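Local atomic coordinates of caprin-2 (Danio rerio, PDB entry 4OUS), a protein that carries a C1q domain that assembles as a trimer and probably takes part in canonical Wnt signalling. Residues I64-N75 with D106-I117. The protein carries 1 engineered substitution. Sequence-based numbering, arbitrary orientation.
Sequences ISVPLYINLMRN and DQVWLRLHRGAI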
loop_
_atom_site.group_PDB
_atom_site.type_symbol
_atom_site.label_atom_id
_atom_site.label_comp_id
_atom_site.label_asym_id
_atom_site.label_seq_id
_atom_site.Cartn_x
_atom_site.Cartn_y
_atom_site.Cartn_z
ATOM N N ILE A 64 16.004 9.243 13.337
ATOM C CA ILE A 64 16.265 10.472 14.069
ATOM C C ILE A 64 14.978 10.917 14.745
ATOM O O ILE A 64 13.887 10.481 14.368
ATOM C CB ILE A 64 16.779 11.602 13.152
ATOM C CG1 ILE A 64 15.736 11.951 12.086
ATOM C CG2 ILE A 64 18.113 11.219 12.514
ATOM C CD1 ILE A 64 16.128 13.118 11.200
ATOM N N SER A 65 15.112 11.791 15.737
ATOM C CA SER A 65 13.975 12.278 16.513
ATOM C C SER A 65 13.300 13.470 15.840
ATOM O O SER A 65 13.093 14.515 16.456
ATOM C CB SER A 65 14.425 12.663 17.922
ATOM O OG SER A 65 15.024 11.560 18.579
ATOM N N VAL A 66 13.003 13.310 14.557
ATOM C CA VAL A 66 12.174 14.230 13.793
ATOM C C VAL A 66 11.147 13.367 13.076
ATOM O O VAL A 66 11.518 12.393 12.417
ATOM C CB VAL A 66 12.988 15.044 12.762
ATOM C CG1 VAL A 66 12.081 16.009 12.005
ATOM C CG2 VAL A 66 14.135 15.788 13.434
ATOM N N PRO A 67 9.858 13.692 13.209
ATOM C CA PRO A 67 8.842 12.887 12.533
ATOM C C PRO A 67 8.890 13.073 11.028
ATOM O O PRO A 67 9.343 14.110 10.533
ATOM C CB PRO A 67 7.534 13.433 13.102
ATOM C CG PRO A 67 7.864 14.857 13.444
ATOM C CD PRO A 67 9.257 14.782 13.994
ATOM N N LEU A 68 8.405 12.067 10.313
ATOM C CA LEU A 68 8.319 12.108 8.864
ATOM C C LEU A 68 6.897 12.432 8.426
ATOM O O LEU A 68 5.954 11.731 8.799
ATOM C CB LEU A 68 8.769 10.776 8.266
ATOM C CG LEU A 68 8.777 10.714 6.741
ATOM C CD1 LEU A 68 9.842 11.636 6.178
ATOM C CD2 LEU A 68 8.980 9.295 6.230
ATOM N N TYR A 69 6.749 13.499 7.647
ATOM C CA TYR A 69 5.483 13.889 7.033
ATOM C C TYR A 69 5.677 13.951 5.527
ATOM O O TYR A 69 6.540 14.702 5.053
ATOM C CB TYR A 69 5.029 15.264 7.513
ATOM C CG TYR A 69 4.524 15.392 8.926
ATOM C CD1 TYR A 69 3.156 15.473 9.177
ATOM C CD2 TYR A 69 5.397 15.489 10.008
ATOM C CE1 TYR A 69 2.671 15.628 10.456
ATOM C CE2 TYR A 69 4.916 15.650 11.296
ATOM C CZ TYR A 69 3.553 15.717 11.513
ATOM O OH TYR A 69 3.060 15.869 12.792
ATOM N N ILE A 70 4.871 13.194 4.791
ATOM C CA ILE A 70 4.901 13.165 3.334
ATOM C C ILE A 70 3.550 13.602 2.792
ATOM O O ILE A 70 2.513 13.163 3.302
ATOM C CB ILE A 70 5.197 11.740 2.802
ATOM C CG1 ILE A 70 6.498 11.174 3.372
ATOM C CG2 ILE A 70 5.207 11.713 1.284
ATOM C CD1 ILE A 70 7.736 11.896 2.910
ATOM N N ASN A 71 3.550 14.439 1.755
ATOM C CA ASN A 71 2.323 14.757 1.027
ATOM C C ASN A 71 2.411 14.261 -0.408
ATOM O O ASN A 71 3.410 14.513 -1.091
ATOM C CB ASN A 71 2.046 16.265 0.976
ATOM C CG ASN A 71 2.176 16.946 2.317
ATOM O OD1 ASN A 71 3.081 17.767 2.517
ATOM N ND2 ASN A 71 1.264 16.641 3.235
ATOM N N LEU A 72 1.352 13.610 -0.884
ATOM C CA LEU A 72 1.174 13.383 -2.312
ATOM C C LEU A 72 0.501 14.623 -2.889
ATOM O O LEU A 72 -0.613 14.972 -2.490
ATOM C CB LEU A 72 0.329 12.141 -2.581
ATOM C CG LEU A 72 0.050 11.839 -4.057
ATOM C CD1 LEU A 72 1.277 11.307 -4.773
ATOM C CD2 LEU A 72 -1.140 10.883 -4.216
ATOM N N MET A 73 1.208 15.296 -3.785
ATOM C CA MET A 73 0.788 16.555 -4.379
ATOM C C MET A 73 0.260 16.349 -5.780
ATOM O O MET A 73 0.811 15.550 -6.542
ATOM C CB MET A 73 1.965 17.529 -4.448
ATOM C CG MET A 73 2.730 17.707 -3.148
ATOM S SD MET A 73 1.765 18.516 -1.847
ATOM C CE MET A 73 1.512 20.131 -2.574
ATOM N N ARG A 74 -0.786 17.087 -6.134
ATOM C CA ARG A 74 -1.168 17.234 -7.530
ATOM C C ARG A 74 -1.107 18.727 -7.816
ATOM O O ARG A 74 -1.851 19.517 -7.224
ATOM C CB ARG A 74 -2.558 16.656 -7.810
ATOM C CG ARG A 74 -2.943 16.655 -9.282
ATOM C CD ARG A 74 -3.659 17.932 -9.706
ATOM N NE ARG A 74 -5.044 17.980 -9.250
ATOM C CZ ARG A 74 -5.511 18.788 -8.304
ATOM N NH1 ARG A 74 -6.802 18.748 -8.001
ATOM N NH2 ARG A 74 -4.708 19.625 -7.660
ATOM N N ASN A 75 -0.197 19.101 -8.710
ATOM C CA ASN A 75 0.177 20.498 -8.919
ATOM C C ASN A 75 0.575 21.095 -7.560
ATOM O O ASN A 75 1.558 20.630 -6.981
ATOM C CB ASN A 75 -0.937 21.253 -9.652
ATOM C CG ASN A 75 -1.180 20.674 -11.041
ATOM O OD1 ASN A 75 -0.275 20.082 -11.636
ATOM N ND2 ASN A 75 -2.393 20.829 -11.555
ATOM N N ASP A 106 -1.092 17.921 -15.817
ATOM C CA ASP A 106 -1.022 17.876 -14.359
ATOM C C ASP A 106 0.243 17.161 -13.907
ATOM O O ASP A 106 0.715 16.228 -14.567
ATOM C CB ASP A 106 -2.228 17.152 -13.758
ATOM C CG ASP A 106 -3.484 17.991 -13.742
ATOM O OD1 ASP A 106 -3.408 19.212 -13.997
ATOM O OD2 ASP A 106 -4.554 17.414 -13.450
ATOM N N GLN A 107 0.780 17.584 -12.771
ATOM C CA GLN A 107 1.953 16.926 -12.218
ATOM C C GLN A 107 1.679 16.364 -10.834
ATOM O O GLN A 107 1.034 17.009 -10.004
ATOM C CB GLN A 107 3.127 17.895 -12.196
ATOM C CG GLN A 107 3.605 18.230 -13.604
ATOM C CD GLN A 107 4.837 19.099 -13.620
ATOM O OE1 GLN A 107 4.951 20.040 -12.839
ATOM N NE2 GLN A 107 5.768 18.791 -14.514
ATOM N N VAL A 108 2.151 15.146 -10.601
ATOM C CA VAL A 108 1.954 14.478 -9.329
ATOM C C VAL A 108 3.336 14.154 -8.769
ATOM O O VAL A 108 4.217 13.689 -9.502
ATOM C CB VAL A 108 1.088 13.211 -9.488
ATOM C CG1 VAL A 108 0.967 12.467 -8.170
ATOM C CG2 VAL A 108 -0.294 13.579 -10.023
ATOM N N TRP A 109 3.538 14.436 -7.487
ATOM C CA TRP A 109 4.861 14.359 -6.889
ATOM C C TRP A 109 4.727 14.218 -5.383
ATOM O O TRP A 109 3.651 14.457 -4.827
ATOM C CB TRP A 109 5.695 15.598 -7.254
ATOM C CG TRP A 109 5.038 16.934 -6.983
ATOM C CD1 TRP A 109 4.020 17.510 -7.698
ATOM C CD2 TRP A 109 5.377 17.864 -5.945
ATOM N NE1 TRP A 109 3.707 18.734 -7.165
ATOM C CE2 TRP A 109 4.523 18.975 -6.088
ATOM C CE3 TRP A 109 6.319 17.862 -4.911
ATOM C CZ2 TRP A 109 4.580 20.075 -5.232
ATOM C CZ3 TRP A 109 6.381 18.958 -4.066
ATOM C CH2 TRP A 109 5.513 20.048 -4.230
ATOM N N LEU A 110 5.805 13.799 -4.729
ATOM C CA LEU A 110 5.826 13.694 -3.280
ATOM C C LEU A 110 6.617 14.836 -2.672
ATOM O O LEU A 110 7.715 15.175 -3.131
ATOM C CB LEU A 110 6.426 12.369 -2.824
ATOM C CG LEU A 110 5.705 11.098 -3.265
ATOM C CD1 LEU A 110 6.434 9.879 -2.727
ATOM C CD2 LEU A 110 4.262 11.082 -2.821
ATOM N N ARG A 111 6.045 15.420 -1.627
ATOM C CA ARG A 111 6.669 16.483 -0.867
ATOM C C ARG A 111 7.117 15.966 0.495
ATOM O O ARG A 111 6.332 15.346 1.225
ATOM C CB ARG A 111 5.701 17.654 -0.682
ATOM C CG ARG A 111 6.329 18.851 0.006
ATOM C CD ARG A 111 5.404 20.043 0.005
ATOM N NE ARG A 111 4.292 19.862 0.926
ATOM C CZ ARG A 111 3.422 20.823 1.217
ATOM N NH1 ARG A 111 3.539 22.016 0.647
ATOM N NH2 ARG A 111 2.439 20.596 2.077
ATOM N N LEU A 112 8.374 16.242 0.831
ATOM C CA LEU A 112 8.895 16.020 2.163
ATOM C C LEU A 112 8.532 17.235 2.995
ATOM O O LEU A 112 9.173 18.278 2.889
ATOM C CB LEU A 112 10.407 15.801 2.126
ATOM C CG LEU A 112 11.078 15.558 3.472
ATOM C CD1 LEU A 112 10.486 14.351 4.172
ATOM C CD2 LEU A 112 12.578 15.392 3.290
ATOM N N HIS A 113 7.455 17.138 3.758
ATOM C CA HIS A 113 7.024 18.264 4.568
ATOM C C HIS A 113 8.002 18.480 5.725
ATOM O O HIS A 113 8.552 19.570 5.878
ATOM C CB HIS A 113 5.602 18.040 5.071
ATOM C CG HIS A 113 5.177 19.029 6.105
ATOM N ND1 HIS A 113 5.119 20.384 5.860
ATOM C CD2 HIS A 113 4.823 18.862 7.401
ATOM C CE1 HIS A 113 4.735 21.009 6.962
ATOM N NE2 HIS A 113 4.543 20.108 7.908
ATOM N N ARG A 114 8.222 17.427 6.511
ATOM C CA ARG A 114 9.190 17.412 7.603
ATOM C C ARG A 114 9.828 16.039 7.669
ATOM O O ARG A 114 9.236 15.053 7.225
ATOM C CB ARG A 114 8.531 17.740 8.949
ATOM C CG ARG A 114 8.009 19.169 9.079
ATOM C CD ARG A 114 7.513 19.471 10.500
ATOM N NE ARG A 114 8.597 19.276 11.464
ATOM C CZ ARG A 114 8.466 18.728 12.671
ATOM N NH1 ARG A 114 7.279 18.333 13.112
ATOM N NH2 ARG A 114 9.539 18.563 13.428
ATOM N N GLY A 115 11.020 15.978 8.252
ATOM C CA GLY A 115 11.707 14.720 8.452
ATOM C C GLY A 115 12.786 14.489 7.421
ATOM O O GLY A 115 13.173 15.400 6.679
ATOM N N ALA A 116 13.290 13.263 7.389
ATOM C CA ALA A 116 14.377 12.890 6.500
ATOM C C ALA A 116 14.170 11.451 6.056
ATOM O O ALA A 116 13.632 10.633 6.808
ATOM C CB ALA A 116 15.727 13.059 7.185
ATOM N N ILE A 117 14.599 11.155 4.833
ATOM C CA ILE A 117 14.307 9.895 4.162
ATOM C C ILE A 117 15.530 8.996 4.031
ATOM O O ILE A 117 16.607 9.460 3.657
ATOM C CB ILE A 117 13.735 10.166 2.751
ATOM C CG1 ILE A 117 12.453 10.996 2.866
ATOM C CG2 ILE A 117 13.516 8.868 1.975
ATOM C CD1 ILE A 117 11.865 11.429 1.540
HETATM O O HOH W 1 12.726 11.797 9.939
HETATM O O HOH W 2 -6.336 16.865 -11.609
#
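Strands 68-74 and 107-114 pair antiparallel in one sheet of the C1q jelly-roll sandwich, and a classic beta bulge sets H113 and R114 against Y69. Y69 N hydrogen-bonds to R114 O, and H113 N to Y69 O, while the two rings form an offset edge-to-face pair, the H113 edge toward the Y69 face. Farther along the sheet face that carries Y69, N71 OD1 takes both R111 NE and R111 NH2 at 2.9 Å; it lies in the guanidinium plane, whereas NH2 stands well above the N71 amide plane. M73 SD sits over one face of that guanidinium. With CG between the backbone N and the carbonyl carbon (chi1 52°), the W109 indole lays one face against M73 CB, 3.5 Å from the five-membered-ring centroid; M73 SD stands farther off, 4.9 Å above the six-membered-ring centroid, a Met-aromatic contact. W109 NE1 meets N75 O at 2.9 Å on a lone pair. N75 OD1 accepts Q107 N, and N75 ND2 reaches D106 OD1 from above the carboxylate plane, while D106 OD2 accepts from F103 N. The opposite face is largely aliphatic: L68, I70 and L72 mesh with L112, L110 and V108, though R74 at its end pairs with E77. Aliphatic groups thus fill the sandwich core, while the two-nitrogen grip fixes the R111 guanidinium in a polar, aromatic face that meets W122 of a second subunit.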